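Local structure of uncharacterized protein (Bacteroides uniformis, 4IYK) at residues A15-S20 against K88-K93; A39-E44 against D52-I57; Y83-K88 against F101-Y106. The protein is of unknown function but probably binds carbohydrate, joining a transthyretin-like N-terminal domain to a C-terminal domain related to the E-set proteins. All coordinates share one frame; numbering follows the deposited sequence.

In the fold
All three contacts lie in the N-terminal, transthyretin-like part of the chain, where two beta sheets face each other. Interaction 1 spans the core between strands 15-23 and 85-92, which belong to different sheets. Interaction 2, nested within the loop that interaction 1 closes, is the hairpin 40-44/53-55 at one edge of the sheet that also holds strand 85-92. Its centre is about 11 Å from that of interaction 1, and Trp55 touches Ile17, Phe90 and Val92. Interaction 3 follows interaction 2 in the chain, shares strand 85-92 with interaction 1 and lies about 14 Å from interaction 2. Phe101 packs on Phe90 and Ile40, so the three contacts share a continuous apolar core.

Interaction 1 (A15-S20 against K88-K93); sequences ASIHGS and KDFVVK
Ile17 and Phe90 meet across the interior of a beta sandwich, reaching toward each other from strands that belong to its two facing sheets. The axes of the short strands 15-20 and 90-92 come no nearer than 9.4 Å and run at 127° to one another; no hydrogen bond joins the segments, and the contact rests mainly on apolar side chains.

The apolar contacts come in two neighbouring groups. In the first, the delta methyl of Ile17 sits at the edge of the Phe90 ring, near the ring plane, with Ile17 CD1 3.7 Å from Phe90 CE2 and equally far from CZ. Phe90 sends its ring inward with CG opposite the backbone N (chi1 -173°), and that ring also makes an edge-to-face pair with Tyr99. In the second group Val92 uses both of its branches: Val92 CG1 lies 3.8 Å from Ala15 CB, while Val92 CG2 faces Ile17 CD1 at 4.2 Å.

Backbone features frame this packing. Asp89 and Phe90 form a G1 beta bulge opposite Tyr73, where the chain turns a corner just ahead of the inward-facing Phe90. At the far end, the side-chain amide of Asn97 donates to the carbonyls of both Ser16 and Lys93, tying the two chain segments through a third strand. Beside that link the methyl carbon Ala15 CB touches Lys93 O at 3.4 Å.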
# COMPACT_ATOMS: atom_id res chain seq x y z
N ALA A 15 21.31 12.31 -13.60
CA ALA A 15 21.12 11.90 -12.22
C ALA A 15 20.20 10.69 -12.05
O ALA A 15 19.47 10.29 -12.97
CB ALA A 15 20.59 13.07 -11.39
N SER A 16 20.26 10.09 -10.86
CA SER A 16 19.42 8.95 -10.47
C SER A 16 19.00 9.18 -9.03
O SER A 16 19.67 9.92 -8.32
CB SER A 16 20.16 7.62 -10.64
OG SER A 16 21.42 7.64 -9.98
N ILE A 17 17.85 8.64 -8.63
CA ILE A 17 17.34 8.82 -7.27
C ILE A 17 16.59 7.55 -6.84
O ILE A 17 15.91 6.91 -7.63
CB ILE A 17 16.49 10.11 -7.11
CG1 ILE A 17 16.17 10.39 -5.62
CG2 ILE A 17 15.19 10.09 -8.00
CD1 ILE A 17 16.03 11.91 -5.26
N HIS A 18 16.77 7.18 -5.59
CA HIS A 18 16.09 6.01 -5.01
C HIS A 18 15.85 6.33 -3.54
O HIS A 18 16.44 7.27 -3.01
CB HIS A 18 16.91 4.72 -5.21
CG HIS A 18 18.27 4.80 -4.60
ND1 HIS A 18 18.51 4.35 -3.30
CD2 HIS A 18 19.39 5.39 -5.07
CE1 HIS A 18 19.78 4.65 -3.06
NE2 HIS A 18 20.35 5.29 -4.08
N GLY A 19 15.00 5.56 -2.90
CA GLY A 19 14.65 5.76 -1.50
C GLY A 19 13.42 4.98 -1.11
O GLY A 19 12.98 4.09 -1.83
N SER A 20 12.85 5.34 0.05
CA SER A 20 11.72 4.60 0.59
C SER A 20 10.66 5.49 1.16
O SER A 20 10.96 6.60 1.61
CB SER A 20 12.22 3.69 1.72
OG SER A 20 13.13 2.70 1.25
N LYS A 88 9.19 21.32 -0.26
CA LYS A 88 9.67 22.42 -1.10
C LYS A 88 11.21 22.45 -1.12
O LYS A 88 11.84 22.07 -0.13
CB LYS A 88 9.11 23.78 -0.61
CG LYS A 88 7.57 23.90 -0.60
CD LYS A 88 6.94 24.13 -1.98
CE LYS A 88 6.76 25.59 -2.32
NZ LYS A 88 5.87 25.79 -3.51
N ASP A 89 11.81 22.91 -2.25
CA ASP A 89 13.25 23.07 -2.49
C ASP A 89 14.02 21.75 -2.32
O ASP A 89 15.03 21.66 -1.60
CB ASP A 89 13.85 24.18 -1.61
CG ASP A 89 13.10 25.51 -1.65
OD1 ASP A 89 12.51 25.83 -2.71
OD2 ASP A 89 13.09 26.21 -0.63
N PHE A 90 13.56 20.73 -3.03
CA PHE A 90 14.13 19.40 -3.06
C PHE A 90 15.24 19.38 -4.12
O PHE A 90 14.95 19.47 -5.31
CB PHE A 90 13.00 18.40 -3.39
CG PHE A 90 13.36 16.94 -3.31
CD1 PHE A 90 13.19 16.22 -2.13
CD2 PHE A 90 13.77 16.25 -4.45
CE1 PHE A 90 13.47 14.85 -2.07
CE2 PHE A 90 14.07 14.88 -4.38
CZ PHE A 90 13.92 14.19 -3.19
N VAL A 91 16.51 19.31 -3.69
CA VAL A 91 17.65 19.36 -4.61
C VAL A 91 18.05 17.94 -5.07
O VAL A 91 18.32 17.05 -4.25
CB VAL A 91 18.87 20.13 -4.01
CG1 VAL A 91 20.10 20.06 -4.92
CG2 VAL A 91 18.52 21.58 -3.72
N VAL A 92 18.07 17.76 -6.40
CA VAL A 92 18.54 16.53 -7.02
C VAL A 92 19.94 16.86 -7.53
O VAL A 92 20.09 17.66 -8.45
CB VAL A 92 17.59 15.97 -8.11
CG1 VAL A 92 18.27 14.87 -8.94
CG2 VAL A 92 16.30 15.44 -7.49
N LYS A 93 20.97 16.30 -6.89
CA LYS A 93 22.37 16.52 -7.27
C LYS A 93 22.74 15.65 -8.48
O LYS A 93 22.10 14.61 -8.73
CB LYS A 93 23.32 16.22 -6.09
CG LYS A 93 23.29 17.29 -5.01
CD LYS A 93 24.61 17.36 -4.25
CE LYS A 93 24.70 18.59 -3.37
NZ LYS A 93 26.03 18.69 -2.70

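Interaction 2 (A39-E44 against D52-I57); sequences AIKVRE and DQTWYI
Val42 lays both its methyl groups on one face of the Trp55 indole, across a two-stranded antiparallel hairpin. Val42 CG1 stands 3.8 Å from the centroid of the six-membered ring, almost exactly on its normal, a CH-pi contact, and Val42 CG2 lies 3.8 Å from Trp55 CE2. Ile40, on the same side of the sheet, brings its CG2 up to Trp55 CE3 and its CG1 to the delta methyl of Ile57. At the closed end of the hairpin, beside its joining loop, Arg43 grips Asp52 side-on: NE reaches OD1 and NH2 reaches OD2, each at 2.8 Å, with guanidinium and carboxylate planes 15° apart. Asp52 is poorly ordered, so the grip is probably less rigid than its distances suggest.

Behind these contacts stands the backbone pairing. Ile40 and Trp55 form a hydrogen-bonded pair, with Trp55 N to Ile40 O at 2.8 Å and Ile40 N to Trp55 O at 3.0 Å; Val42 N adds a bond to Gln53 O. A bond at its edge helps to hold the indole's rotation: Trp55 NE1 donates to a lone pair of Gln53 OE1, 2.8 Å away. With CG between the backbone N and the carbonyl carbon (chi1 53°) and the chain extended beyond it, Gln53 runs alongside the indole edge, its CG against Val42 CG2.

Farther out, Val68 and Ile17 pack on Trp55, and Lys41 forms a salt bridge with Glu78. The hairpin thus keeps its charges on the outer side and near the turn, while the indole enters the core with its one polar atom satisfied.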
# COMPACT_ATOMS: atom_id res chain seq x y z
N ALA A 39 2.22 8.01 -5.17
CA ALA A 39 3.06 8.54 -6.23
C ALA A 39 3.79 9.79 -5.75
O ALA A 39 3.30 10.50 -4.89
CB ALA A 39 2.21 8.88 -7.47
N ILE A 40 4.97 10.03 -6.32
CA ILE A 40 5.77 11.21 -6.06
C ILE A 40 5.52 12.20 -7.20
O ILE A 40 5.93 11.93 -8.33
CB ILE A 40 7.29 10.86 -5.92
CG1 ILE A 40 7.56 9.76 -4.87
CG2 ILE A 40 8.12 12.14 -5.66
CD1 ILE A 40 8.96 9.23 -4.90
N LYS A 41 4.84 13.33 -6.93
CA LYS A 41 4.61 14.35 -7.95
C LYS A 41 5.67 15.43 -7.78
O LYS A 41 5.87 15.94 -6.67
CB LYS A 41 3.18 14.95 -7.90
CG LYS A 41 2.10 13.97 -8.32
CD LYS A 41 0.70 14.57 -8.32
CE LYS A 41 -0.33 13.53 -8.69
NZ LYS A 41 -1.59 14.14 -9.19
N VAL A 42 6.42 15.72 -8.84
CA VAL A 42 7.49 16.71 -8.75
C VAL A 42 7.28 17.82 -9.78
O VAL A 42 6.65 17.61 -10.82
CB VAL A 42 8.93 16.10 -8.87
CG1 VAL A 42 9.20 15.06 -7.78
CG2 VAL A 42 9.17 15.49 -10.25
N ARG A 43 7.81 18.99 -9.46
CA ARG A 43 7.79 20.17 -10.31
C ARG A 43 9.16 20.82 -10.26
O ARG A 43 9.59 21.26 -9.19
CB ARG A 43 6.68 21.15 -9.88
CG ARG A 43 6.53 22.37 -10.79
CD ARG A 43 5.38 23.27 -10.37
NE ARG A 43 4.07 22.64 -10.59
CZ ARG A 43 2.91 23.16 -10.20
NH1 ARG A 43 2.88 24.32 -9.55
NH2 ARG A 43 1.78 22.52 -10.44
N GLU A 44 9.86 20.84 -11.41
CA GLU A 44 11.17 21.48 -11.55
C GLU A 44 11.00 23.00 -11.43
O GLU A 44 10.03 23.54 -11.98
CB GLU A 44 11.84 21.10 -12.90
CG GLU A 44 13.32 21.47 -13.00
CD GLU A 44 14.02 21.25 -14.33
OE1 GLU A 44 13.65 20.31 -15.07
OE2 GLU A 44 14.98 22.00 -14.62
N ASP A 52 4.53 19.00 -15.15
CA ASP A 52 4.75 18.21 -13.93
C ASP A 52 4.88 16.71 -14.22
O ASP A 52 3.99 16.11 -14.84
CB ASP A 52 3.60 18.43 -12.92
CG ASP A 52 3.48 19.83 -12.36
OD1 ASP A 52 4.48 20.58 -12.40
OD2 ASP A 52 2.38 20.18 -11.87
N GLN A 53 5.99 16.11 -13.74
CA GLN A 53 6.25 14.69 -13.94
C GLN A 53 5.96 13.89 -12.64
O GLN A 53 5.69 14.48 -11.59
CB GLN A 53 7.67 14.42 -14.50
CG GLN A 53 8.85 15.03 -13.73
CD GLN A 53 10.20 14.49 -14.20
OE1 GLN A 53 10.93 13.81 -13.46
NE2 GLN A 53 10.57 14.80 -15.44
N THR A 54 5.91 12.56 -12.75
CA THR A 54 5.61 11.68 -11.62
C THR A 54 6.69 10.62 -11.50
O THR A 54 7.12 10.07 -12.52
CB THR A 54 4.20 11.02 -11.76
OG1 THR A 54 3.21 12.02 -11.91
CG2 THR A 54 3.83 10.14 -10.57
N TRP A 55 7.11 10.34 -10.26
CA TRP A 55 8.02 9.25 -9.94
C TRP A 55 7.20 8.18 -9.26
O TRP A 55 6.61 8.44 -8.21
CB TRP A 55 9.22 9.69 -9.08
CG TRP A 55 10.07 10.79 -9.66
CD1 TRP A 55 10.11 11.21 -10.96
CD2 TRP A 55 11.00 11.61 -8.94
NE1 TRP A 55 11.00 12.25 -11.09
CE2 TRP A 55 11.56 12.52 -9.87
CE3 TRP A 55 11.39 11.69 -7.59
CZ2 TRP A 55 12.52 13.47 -9.49
CZ3 TRP A 55 12.33 12.64 -7.22
CH2 TRP A 55 12.90 13.50 -8.17
N TYR A 56 7.17 6.97 -9.86
CA TYR A 56 6.40 5.83 -9.40
C TYR A 56 7.19 4.98 -8.37
O TYR A 56 8.42 5.01 -8.30
CB TYR A 56 5.89 5.02 -10.60
CG TYR A 56 4.94 5.86 -11.43
CD1 TYR A 56 5.41 6.69 -12.44
CD2 TYR A 56 3.57 5.87 -11.16
CE1 TYR A 56 4.55 7.51 -13.17
CE2 TYR A 56 2.70 6.69 -11.88
CZ TYR A 56 3.19 7.51 -12.89
OH TYR A 56 2.35 8.32 -13.61
N ILE A 57 6.43 4.33 -7.49
CA ILE A 57 6.98 3.64 -6.31
C ILE A 57 6.59 2.18 -6.38
O ILE A 57 5.41 1.88 -6.56
CB ILE A 57 6.44 4.32 -4.99
CG1 ILE A 57 6.53 5.87 -5.02
CG2 ILE A 57 7.10 3.76 -3.72
CD1 ILE A 57 5.53 6.65 -4.01

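Interaction 3 (Y83-K88 against F101-Y106); sequences YPFEVK and FKVIPY. With EDO (1,2-ethanediol), chain I.
Tyr83 and Tyr106 form an edge-to-face aromatic pair, ring centroids 4.9 Å apart and planes at 71°. The edge of Tyr106 points at the face of Tyr83, with Tyr106 CE1 over the centre of that ring. Ile104 CG2 adds an apolar touch to Tyr83 CD1.

Farther along, the two strands separate and belong to opposite sheets of the transthyretin-like sandwich, so side chains bridge the gap. Phe85 turns its ring inward with CG between the backbone N and carbonyl carbon (chi1 65°), and Val103 CG1 meets the ring's edge, 3.7 Å from Phe85 CE1. Val87 CG2 approaches the edge of the Phe101 ring more loosely.

Polar contacts hold the end where the chains converge. Tyr83 N donates to Ile104 O at 2.9 Å, and one water closes the other side, donating to Tyr83 O at 2.7 Å and accepting from Ile104 N at 2.9 Å. A 1,2-ethanediol, probably from the crystallisation liquor, lies over a face of Phe85; its O1 donates to Lys102 O at 2.9 Å.

Tyr83 also reaches the C-terminal domain, its hydroxyl bonded to Glu133 and its ring in a cation-pi contact with Lys131. An alanine here would probably leave the Tyr106 edge without its aromatic face, Glu133 without the phenol hydroxyl and Lys131 without its ring. A backbone bond and a bridging water thus join the chains beside the aromatic pair, and Tyr83 couples this end of the N-terminal domain to residues of the C-terminal one.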
# COMPACT_ATOMS: atom_id res chain seq x y z
N TYR A 83 -1.22 10.80 4.89
CA TYR A 83 -1.60 12.22 4.91
C TYR A 83 -0.73 13.04 3.94
O TYR A 83 0.50 12.88 3.92
CB TYR A 83 -1.54 12.82 6.34
CG TYR A 83 -2.76 12.47 7.17
CD1 TYR A 83 -2.82 11.29 7.90
CD2 TYR A 83 -3.88 13.30 7.17
CE1 TYR A 83 -3.94 10.97 8.66
CE2 TYR A 83 -5.01 12.98 7.92
CZ TYR A 83 -5.05 11.79 8.63
OH TYR A 83 -6.15 11.47 9.38
N PRO A 84 -1.41 13.84 3.08
CA PRO A 84 -0.69 14.66 2.10
C PRO A 84 0.20 15.73 2.73
O PRO A 84 -0.04 16.22 3.84
CB PRO A 84 -1.83 15.34 1.32
CG PRO A 84 -2.95 15.41 2.27
CD PRO A 84 -2.86 14.08 2.99
N PHE A 85 1.24 16.09 1.99
CA PHE A 85 2.21 17.11 2.34
C PHE A 85 3.06 17.42 1.12
O PHE A 85 3.05 16.69 0.12
CB PHE A 85 3.11 16.71 3.55
CG PHE A 85 4.03 15.52 3.33
CD1 PHE A 85 3.59 14.22 3.55
CD2 PHE A 85 5.36 15.71 2.96
CE1 PHE A 85 4.44 13.14 3.36
CE2 PHE A 85 6.21 14.62 2.79
CZ PHE A 85 5.74 13.34 2.98
N GLU A 86 3.83 18.50 1.25
CA GLU A 86 4.76 18.96 0.25
C GLU A 86 6.16 19.02 0.82
O GLU A 86 6.34 19.28 2.02
CB GLU A 86 4.35 20.35 -0.22
CG GLU A 86 3.74 20.40 -1.59
CD GLU A 86 3.66 21.81 -2.15
OE1 GLU A 86 3.03 22.68 -1.50
OE2 GLU A 86 4.23 22.04 -3.24
N VAL A 87 7.17 18.81 -0.04
CA VAL A 87 8.58 19.00 0.29
C VAL A 87 9.08 20.07 -0.71
O VAL A 87 9.31 19.77 -1.89
CB VAL A 87 9.44 17.71 0.31
CG1 VAL A 87 10.86 18.01 0.77
CG2 VAL A 87 8.82 16.64 1.21
N LYS A 88 9.19 21.32 -0.26
CA LYS A 88 9.67 22.42 -1.10
C LYS A 88 11.21 22.45 -1.12
O LYS A 88 11.84 22.07 -0.13
CB LYS A 88 9.11 23.78 -0.61
CG LYS A 88 7.57 23.90 -0.60
CD LYS A 88 6.94 24.13 -1.98
CE LYS A 88 6.76 25.59 -2.32
NZ LYS A 88 5.87 25.79 -3.51
N PHE A 101 11.13 9.35 2.49
CA PHE A 101 10.06 10.25 2.92
C PHE A 101 9.38 9.62 4.14
O PHE A 101 9.09 8.42 4.13
CB PHE A 101 9.04 10.48 1.76
CG PHE A 101 9.61 11.14 0.53
CD1 PHE A 101 9.63 12.52 0.40
CD2 PHE A 101 10.07 10.37 -0.54
CE1 PHE A 101 10.13 13.13 -0.75
CE2 PHE A 101 10.58 10.98 -1.70
CZ PHE A 101 10.60 12.35 -1.80
N LYS A 102 9.15 10.42 5.18
CA LYS A 102 8.49 10.06 6.45
C LYS A 102 7.03 10.50 6.39
O LYS A 102 6.74 11.66 6.13
CB LYS A 102 9.21 10.70 7.65
CG LYS A 102 10.73 10.52 7.66
CD LYS A 102 11.20 9.28 8.39
CE LYS A 102 12.69 9.30 8.65
NZ LYS A 102 13.08 10.30 9.70
N VAL A 103 6.10 9.55 6.58
CA VAL A 103 4.67 9.81 6.38
C VAL A 103 3.82 9.29 7.55
O VAL A 103 4.29 8.51 8.38
CB VAL A 103 4.21 9.18 5.02
CG1 VAL A 103 5.16 9.53 3.87
CG2 VAL A 103 4.03 7.65 5.11
N ILE A 104 2.55 9.71 7.58
CA ILE A 104 1.56 9.25 8.54
C ILE A 104 0.55 8.45 7.74
O ILE A 104 -0.27 9.08 7.05
CB ILE A 104 0.87 10.40 9.37
CG1 ILE A 104 1.89 11.19 10.21
CG2 ILE A 104 -0.29 9.85 10.24
CD1 ILE A 104 1.37 12.58 10.71
N PRO A 105 0.60 7.08 7.76
CA PRO A 105 -0.42 6.31 7.02
C PRO A 105 -1.79 6.52 7.65
O PRO A 105 -1.85 6.84 8.84
CB PRO A 105 0.04 4.85 7.19
CG PRO A 105 0.83 4.83 8.44
CD PRO A 105 1.47 6.20 8.58
N TYR A 106 -2.87 6.37 6.88
CA TYR A 106 -4.20 6.52 7.49
C TYR A 106 -4.45 5.39 8.47
O TYR A 106 -4.99 5.59 9.54
CB TYR A 106 -5.29 6.57 6.40
CG TYR A 106 -5.12 7.72 5.43
CD1 TYR A 106 -4.96 9.03 5.88
CD2 TYR A 106 -5.13 7.50 4.05
CE1 TYR A 106 -4.78 10.09 5.00
CE2 TYR A 106 -4.96 8.56 3.15
CZ TYR A 106 -4.78 9.85 3.64
OH TYR A 106 -4.61 10.90 2.77
C1 EDO I . 8.76 14.86 5.52
O1 EDO I . 7.81 14.31 6.45
C2 EDO I . 9.46 13.72 4.73
O2 EDO I . 10.32 14.29 3.78
O HOH W 1 2.02 11.99 5.93